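Local coordinates for protein Phthiocerol/phenolphthiocerol synthesis polyketide synthase type I PpsC (Mycobacterium tuberculosis, PDB 5NJI) that probably dehydrates beta-hydroxyacyl intermediates in phthiocerol and phenolphthiocerol lipid synthesis, its dehydratase domain being captured here with the enoyl thioester C12:1-CoA, at residues A[192-197]-A[205-210]; A[239-244]-A[284-289]; A[268-273]-A[306-311]. The protein carries 1 engineered substitution. All coordinates share one frame; numbering follows the deposited sequence.

Contacts 1 and 3 are antiparallel strand pairs, whereas contact 2 sets a short helix against a strand. All three reach one series of neighbouring strands, in the order 262-272, 306-317, 292-300, 281-289, 205-209 and 194-200. Contact 3 lies deepest, its centre about 11 Å from the centre of the chain and none of its touching residues exposed. Contacts 1 and 2, with centres about 16 Å and 18 Å out, mix buried and exposed residues. These two meet directly: Ala205 N probably bonds to Gly284 O at 2.9 Å. Backbone bonds dominate contact 1, contact 3 adds a bond from the buried His271 to the carboxylate of Asp311, and contact 2 relies on water, threonines and a leucine.

Contact 1: A[192-197]-A[205-210]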
# COMPACT_ATOMS: atom_id res chain seq x y z
N GLN A 192 10.11 9.19 0.52
CA GLN A 192 11.52 8.81 0.57
C GLN A 192 11.90 8.42 1.99
O GLN A 192 12.69 9.08 2.69
CB GLN A 192 12.38 9.94 0.03
CG GLN A 192 12.25 10.14 -1.49
CD GLN A 192 12.92 11.41 -1.98
OE1 GLN A 192 13.80 11.95 -1.31
NE2 GLN A 192 12.48 11.92 -3.13
N GLY A 193 11.33 7.30 2.42
CA GLY A 193 11.50 6.80 3.77
C GLY A 193 12.55 5.74 3.98
O GLY A 193 12.80 5.37 5.12
N ILE A 194 13.20 5.26 2.93
CA ILE A 194 14.29 4.31 3.12
C ILE A 194 15.56 5.11 3.42
O ILE A 194 16.02 5.90 2.60
CB ILE A 194 14.46 3.41 1.89
CG1 ILE A 194 13.25 2.45 1.83
CG2 ILE A 194 15.74 2.62 1.97
CD1 ILE A 194 13.24 1.51 0.69
N VAL A 195 16.11 4.91 4.61
CA VAL A 195 17.28 5.67 5.05
C VAL A 195 18.49 4.79 5.30
O VAL A 195 19.59 5.32 5.50
CB VAL A 195 16.98 6.53 6.29
CG1 VAL A 195 15.96 7.57 5.92
CG2 VAL A 195 16.49 5.70 7.46
N GLY A 196 18.33 3.48 5.28
CA GLY A 196 19.45 2.57 5.26
C GLY A 196 19.03 1.32 4.53
O GLY A 196 17.86 0.95 4.54
N LEU A 197 20.00 0.67 3.89
CA LEU A 197 19.65 -0.39 2.97
C LEU A 197 20.79 -1.39 2.89
O LEU A 197 21.95 -1.00 2.95
CB LEU A 197 19.32 0.21 1.60
CG LEU A 197 18.68 -0.63 0.51
CD1 LEU A 197 17.37 -1.25 1.00
CD2 LEU A 197 18.43 0.25 -0.69
N ALA A 205 16.26 -8.10 0.76
CA ALA A 205 16.54 -6.70 1.06
C ALA A 205 16.12 -6.38 2.48
O ALA A 205 15.06 -6.81 2.94
CB ALA A 205 15.82 -5.77 0.09
N ARG A 206 16.96 -5.61 3.17
CA ARG A 206 16.72 -5.19 4.54
C ARG A 206 16.93 -3.69 4.59
O ARG A 206 18.00 -3.19 4.22
CB ARG A 206 17.64 -5.93 5.51
CG ARG A 206 17.69 -7.44 5.25
CD ARG A 206 18.49 -8.20 6.30
NE ARG A 206 17.74 -8.38 7.54
CZ ARG A 206 17.90 -7.66 8.65
NH1 ARG A 206 17.15 -7.91 9.71
NH2 ARG A 206 18.81 -6.69 8.71
N ALA A 207 15.90 -2.96 5.02
CA ALA A 207 15.92 -1.51 5.03
C ALA A 207 15.61 -0.96 6.41
O ALA A 207 14.74 -1.47 7.12
CB ALA A 207 14.92 -0.93 4.02
N GLN A 208 16.30 0.10 6.77
CA GLN A 208 15.90 0.96 7.87
C GLN A 208 14.96 2.01 7.30
O GLN A 208 15.31 2.65 6.31
CB GLN A 208 17.12 1.63 8.51
CG GLN A 208 16.84 2.40 9.79
CD GLN A 208 16.79 1.50 11.01
OE1 GLN A 208 17.39 0.43 11.03
NE2 GLN A 208 16.08 1.95 12.04
N VAL A 209 13.79 2.19 7.92
CA VAL A 209 12.76 3.06 7.36
C VAL A 209 12.30 4.08 8.39
O VAL A 209 12.41 3.90 9.60
CB VAL A 209 11.55 2.25 6.82
CG1 VAL A 209 12.02 1.32 5.71
CG2 VAL A 209 10.81 1.50 7.92
N ARG A 210 11.78 5.19 7.87
CA ARG A 210 11.24 6.26 8.69
C ARG A 210 10.14 6.92 7.89
O ARG A 210 10.14 6.88 6.66
CB ARG A 210 12.30 7.29 9.06
CG ARG A 210 12.62 8.22 7.91
CD ARG A 210 13.79 9.11 8.22
NE ARG A 210 13.49 10.10 9.25
CZ ARG A 210 12.89 11.26 9.01
NH1 ARG A 210 12.52 11.58 7.77
NH2 ARG A 210 12.65 12.10 10.00
O HOH W 1 13.25 10.54 4.81
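Gln208 O receives two backbone N-H groups from the adjacent strand. Val195 N lies 2.9 Å from Gln208 O, nearly in line with its C=O bond. Gly196 N is farther from Gln208 O, at 3.3 Å, and tilted out of the carbonyl plane. Two residues facing one make a classic beta bulge. The register confirms it: Ile194 opposes Val209, but Gly196 opposes Gln208 and Leu197 opposes Ala207. Gln208 N returns a 2.9 Å bond to Gly196 O, and Arg210 N meets a lone pair of Gly193 O at 2.9 Å.

Side chains add to this hairpin. Val195 CG1, anti to the carbonyl carbon (chi1 -65°), is carried to Arg210 CD at 3.5 Å, the two side chains crossing at about a right angle. A water joins Gln192 O, to which it donates, and Arg210 NH1, from which it accepts in the guanidinium plane. On the face that carries Ile194, Leu197, Ala207 and Val209, Ala207 CB touches Leu197 CD1 at 3.9 Å and Ile194 CG2 at 4.2 Å. Leu176 of helix 173-182 and Ile231 of helix 226-234 cover this face. Its chemistry toward the helices is thus aliphatic, while Gln208 OE1 turns to Arg281 and the doubly gripped Gln208 carbonyl accommodates the extra residue of the bulge.

Contact 2: A[239-244]-A[284-289]; sequences TRTATD and GSLAAA
Leu286 O faces Thr241 across the helix-strand contact, and a water links the two backbones there. The water donates to Leu286 O at 3.0 Å and accepts from Thr241 N at 3.0 Å, taking up an amide of the first helical turn. Thr241 OG1 also approaches Leu286 O, at 3.0 Å, so the carbonyl has a hydroxyl as well as the water beside it. The axes of helix 240-244 and strand 284-289 are 7.8 Å apart at an angle of 59°, and the nearest CA atoms are those of Thr241 and Leu286.

Thr239 stands at the N-cap. With OG1 set between the backbone N and the carbonyl carbon (chi1 58°), the hydroxyl accepts from Ala242 N at 3.3 Å, a bond with an angle of 151° at the hydrogen. It also hydrogen-bonds to Leu236 O, so the cap is tied to the preceding loop. The other branch, Thr239 CG2, reaches the strand backbone, 3.4 Å from Gly284 O.

Leu286 lies between the two threonines. Its side chain crosses those of Thr239 and Thr241 at about right angles; CB lies 3.4 Å from Thr239 OG1, and CD2 continues to Ala242 CB at 4.1 Å. Leu293 of the neighbouring strand 292-300 packs against both Thr241 and Leu286. The Leu286 side chain, the two threonines and the water therefore together join a capped helix start to the strand. Ala242 in turn touches the bound acyl-CoA and belongs to its pocket, so the methyl contact from Leu286 CD2 probably backs that part of the pocket.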
# COMPACT_ATOMS: atom_id res chain seq x y z
N THR A 239 16.15 -6.01 -3.93
CA THR A 239 16.42 -7.44 -3.97
C THR A 239 17.29 -7.79 -5.18
O THR A 239 17.38 -7.05 -6.15
CB THR A 239 15.13 -8.25 -4.03
OG1 THR A 239 14.39 -7.85 -5.18
CG2 THR A 239 14.31 -8.06 -2.74
N ARG A 240 17.91 -8.97 -5.11
CA ARG A 240 18.70 -9.44 -6.25
C ARG A 240 17.85 -9.53 -7.51
O ARG A 240 18.29 -9.13 -8.59
CB ARG A 240 19.33 -10.80 -5.94
CG ARG A 240 20.27 -11.28 -7.05
CD ARG A 240 21.37 -12.19 -6.53
NE ARG A 240 20.85 -13.25 -5.68
CZ ARG A 240 21.55 -14.32 -5.30
NH1 ARG A 240 22.80 -14.48 -5.70
NH2 ARG A 240 20.99 -15.23 -4.52
N THR A 241 16.62 -10.06 -7.39
CA THR A 241 15.75 -10.14 -8.56
C THR A 241 15.54 -8.76 -9.17
O THR A 241 15.57 -8.60 -10.39
CB THR A 241 14.42 -10.78 -8.16
OG1 THR A 241 14.66 -12.09 -7.68
CG2 THR A 241 13.47 -10.86 -9.34
N ALA A 242 15.34 -7.75 -8.33
CA ALA A 242 15.07 -6.41 -8.83
C ALA A 242 16.30 -5.81 -9.49
O ALA A 242 16.19 -5.16 -10.53
CB ALA A 242 14.59 -5.51 -7.71
N THR A 243 17.47 -5.95 -8.87
CA THR A 243 18.65 -5.31 -9.44
C THR A 243 19.12 -6.04 -10.69
O THR A 243 19.63 -5.41 -11.62
CB THR A 243 19.75 -5.21 -8.37
OG1 THR A 243 20.04 -6.51 -7.84
CG2 THR A 243 19.31 -4.30 -7.22
N ASP A 244 18.92 -7.36 -10.76
CA ASP A 244 19.23 -8.08 -12.00
C ASP A 244 18.37 -7.56 -13.15
O ASP A 244 18.84 -7.45 -14.28
CB ASP A 244 19.02 -9.58 -11.81
CG ASP A 244 20.17 -10.26 -11.06
OD1 ASP A 244 21.15 -9.57 -10.70
OD2 ASP A 244 20.08 -11.48 -10.83
N GLY A 284 12.26 -7.45 2.68
CA GLY A 284 11.52 -7.81 1.48
C GLY A 284 12.25 -8.85 0.66
O GLY A 284 13.48 -8.80 0.51
N SER A 285 11.49 -9.81 0.12
CA SER A 285 12.00 -10.82 -0.79
C SER A 285 11.15 -10.82 -2.04
O SER A 285 9.94 -10.59 -1.99
CB SER A 285 12.01 -12.22 -0.14
OG SER A 285 10.72 -12.62 0.23
N LEU A 286 11.80 -11.07 -3.17
CA LEU A 286 11.17 -11.01 -4.48
C LEU A 286 11.63 -12.19 -5.31
O LEU A 286 12.81 -12.55 -5.30
CB LEU A 286 11.53 -9.70 -5.17
CG LEU A 286 10.78 -9.28 -6.44
CD1 LEU A 286 9.35 -8.90 -6.12
CD2 LEU A 286 11.47 -8.12 -7.06
N ALA A 287 10.68 -12.82 -6.01
CA ALA A 287 10.94 -13.93 -6.91
C ALA A 287 10.21 -13.71 -8.23
O ALA A 287 9.14 -13.08 -8.28
CB ALA A 287 10.48 -15.27 -6.28
N ALA A 288 10.80 -14.20 -9.31
CA ALA A 288 10.11 -14.23 -10.60
C ALA A 288 9.01 -15.28 -10.60
O ALA A 288 9.14 -16.36 -10.01
CB ALA A 288 11.11 -14.51 -11.73
N ALA A 289 7.93 -14.95 -11.30
CA ALA A 289 6.79 -15.84 -11.51
C ALA A 289 6.43 -15.69 -12.99
O ALA A 289 5.54 -14.93 -13.38
CB ALA A 289 5.62 -15.51 -10.59
O HOH W 2 15.76 -11.91 -5.25

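Contact 3: A[268-273]-A[306-311]; sequences AGVHVY and PLLVVD
His271 and Val309 form a hydrogen-bonded pair of the antiparallel ladder between strands 268-272 and 306-310, part of the hotdog fold characteristic of polyketide synthase dehydratases. The strand axes are almost exactly antiparallel, and Val270-Val310 and Val272-Leu308 are the non-hydrogen-bonded pairs on either side of the central one.

Followed outward, the His271 side chain runs along the second strand toward its corner at Asp311. CB lies 3.7 Å from Val309 O, the same oxygen that accepts from His271 N at 2.8 Å. Because CG is anti to the carbonyl carbon (chi1 -50°), the ring turns past this oxygen, and CD2 comes 3.5 Å from it. The same CD2 is 3.5 Å from Asp311 OD1. At the tip, NE2 donates to Asp311 OD2 at 2.9 Å. The acceptor lies in the ring plane of His271, but the donor stands 45° above the carboxylate plane, and the two planes are 50° apart. Asp311 is thus held twice, by OD2 on His271 NE2 and by its backbone N, which bonds to Gly269 O. Met94 of strand 93-100 and Glu148 also touch His271.

Tyr273 follows on the same side, and its ring edge meets Val309 CG2 at CE2, 3.8 Å away. On the other face Leu308 CD1 packs on Val270 CG1 at 4.0 Å and near Val272 CG2, with Leu224 and Leu299 against the same leucine. That methyl, Leu308 CD1, also sits 3.4 Å from His271 O.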
# COMPACT_ATOMS: atom_id res chain seq x y z
N ALA A 268 -2.07 -10.10 -1.70
CA ALA A 268 -2.82 -11.13 -1.01
C ALA A 268 -2.27 -11.26 0.40
O ALA A 268 -1.05 -11.24 0.60
CB ALA A 268 -2.74 -12.47 -1.73
N GLY A 269 -3.17 -11.38 1.37
CA GLY A 269 -2.74 -11.59 2.74
C GLY A 269 -2.03 -10.38 3.30
O GLY A 269 -0.84 -10.44 3.63
N VAL A 270 -2.72 -9.25 3.36
CA VAL A 270 -2.19 -8.06 4.01
C VAL A 270 -2.64 -8.09 5.46
O VAL A 270 -3.84 -7.98 5.76
CB VAL A 270 -2.64 -6.77 3.31
CG1 VAL A 270 -2.05 -5.57 4.03
CG2 VAL A 270 -2.22 -6.76 1.87
N HIS A 271 -1.68 -8.28 6.36
CA HIS A 271 -1.93 -8.37 7.79
C HIS A 271 -1.38 -7.14 8.49
O HIS A 271 -0.24 -6.74 8.25
CB HIS A 271 -1.27 -9.62 8.37
CG HIS A 271 -1.58 -10.86 7.60
ND1 HIS A 271 -2.72 -11.60 7.83
CD2 HIS A 271 -0.91 -11.49 6.61
CE1 HIS A 271 -2.73 -12.64 7.01
NE2 HIS A 271 -1.65 -12.59 6.26
N VAL A 272 -2.21 -6.53 9.35
CA VAL A 272 -1.86 -5.32 10.07
C VAL A 272 -2.06 -5.59 11.55
O VAL A 272 -3.18 -5.89 11.99
CB VAL A 272 -2.70 -4.11 9.62
CG1 VAL A 272 -2.11 -2.85 10.20
CG2 VAL A 272 -2.77 -4.05 8.11
N TYR A 273 -0.98 -5.52 12.31
CA TYR A 273 -1.03 -5.90 13.71
C TYR A 273 -0.93 -4.72 14.66
O TYR A 273 -1.19 -4.89 15.86
CB TYR A 273 0.08 -6.91 14.03
CG TYR A 273 0.03 -8.15 13.17
CD1 TYR A 273 -1.07 -9.01 13.21
CD2 TYR A 273 1.08 -8.48 12.32
CE1 TYR A 273 -1.12 -10.13 12.41
CE2 TYR A 273 1.03 -9.59 11.53
CZ TYR A 273 -0.05 -10.43 11.59
OH TYR A 273 -0.02 -11.54 10.77
N PRO A 306 6.30 -7.54 14.54
CA PRO A 306 5.72 -7.32 13.21
C PRO A 306 4.50 -6.42 13.29
O PRO A 306 3.59 -6.64 14.10
CB PRO A 306 5.36 -8.73 12.74
CG PRO A 306 6.19 -9.64 13.58
CD PRO A 306 6.34 -8.97 14.89
N LEU A 307 4.49 -5.39 12.45
CA LEU A 307 3.38 -4.47 12.36
C LEU A 307 2.58 -4.67 11.09
O LEU A 307 1.36 -4.50 11.09
CB LEU A 307 3.89 -3.02 12.38
CG LEU A 307 4.76 -2.62 13.57
CD1 LEU A 307 5.33 -1.23 13.35
CD2 LEU A 307 3.92 -2.67 14.83
N LEU A 308 3.27 -4.98 10.00
CA LEU A 308 2.67 -5.19 8.69
C LEU A 308 3.31 -6.42 8.08
O LEU A 308 4.55 -6.50 8.01
CB LEU A 308 2.88 -3.98 7.77
CG LEU A 308 2.38 -4.14 6.34
CD1 LEU A 308 0.89 -4.12 6.32
CD2 LEU A 308 2.95 -3.03 5.47
N VAL A 309 2.51 -7.37 7.63
CA VAL A 309 3.03 -8.50 6.86
C VAL A 309 2.22 -8.56 5.58
O VAL A 309 0.99 -8.70 5.65
CB VAL A 309 2.92 -9.83 7.62
CG1 VAL A 309 3.33 -11.01 6.74
CG2 VAL A 309 3.75 -9.78 8.89
N VAL A 310 2.89 -8.47 4.43
CA VAL A 310 2.24 -8.68 3.14
C VAL A 310 2.71 -10.03 2.60
O VAL A 310 3.88 -10.18 2.23
CB VAL A 310 2.57 -7.56 2.15
CG1 VAL A 310 1.84 -7.79 0.84
CG2 VAL A 310 2.22 -6.23 2.74
N ASP A 311 1.79 -11.00 2.53
CA ASP A 311 2.16 -12.36 2.12
C ASP A 311 2.54 -12.42 0.65
O ASP A 311 3.49 -13.12 0.28
CB ASP A 311 0.99 -13.33 2.38
CG ASP A 311 0.68 -13.56 3.86
OD1 ASP A 311 1.51 -13.30 4.75
OD2 ASP A 311 -0.44 -14.07 4.13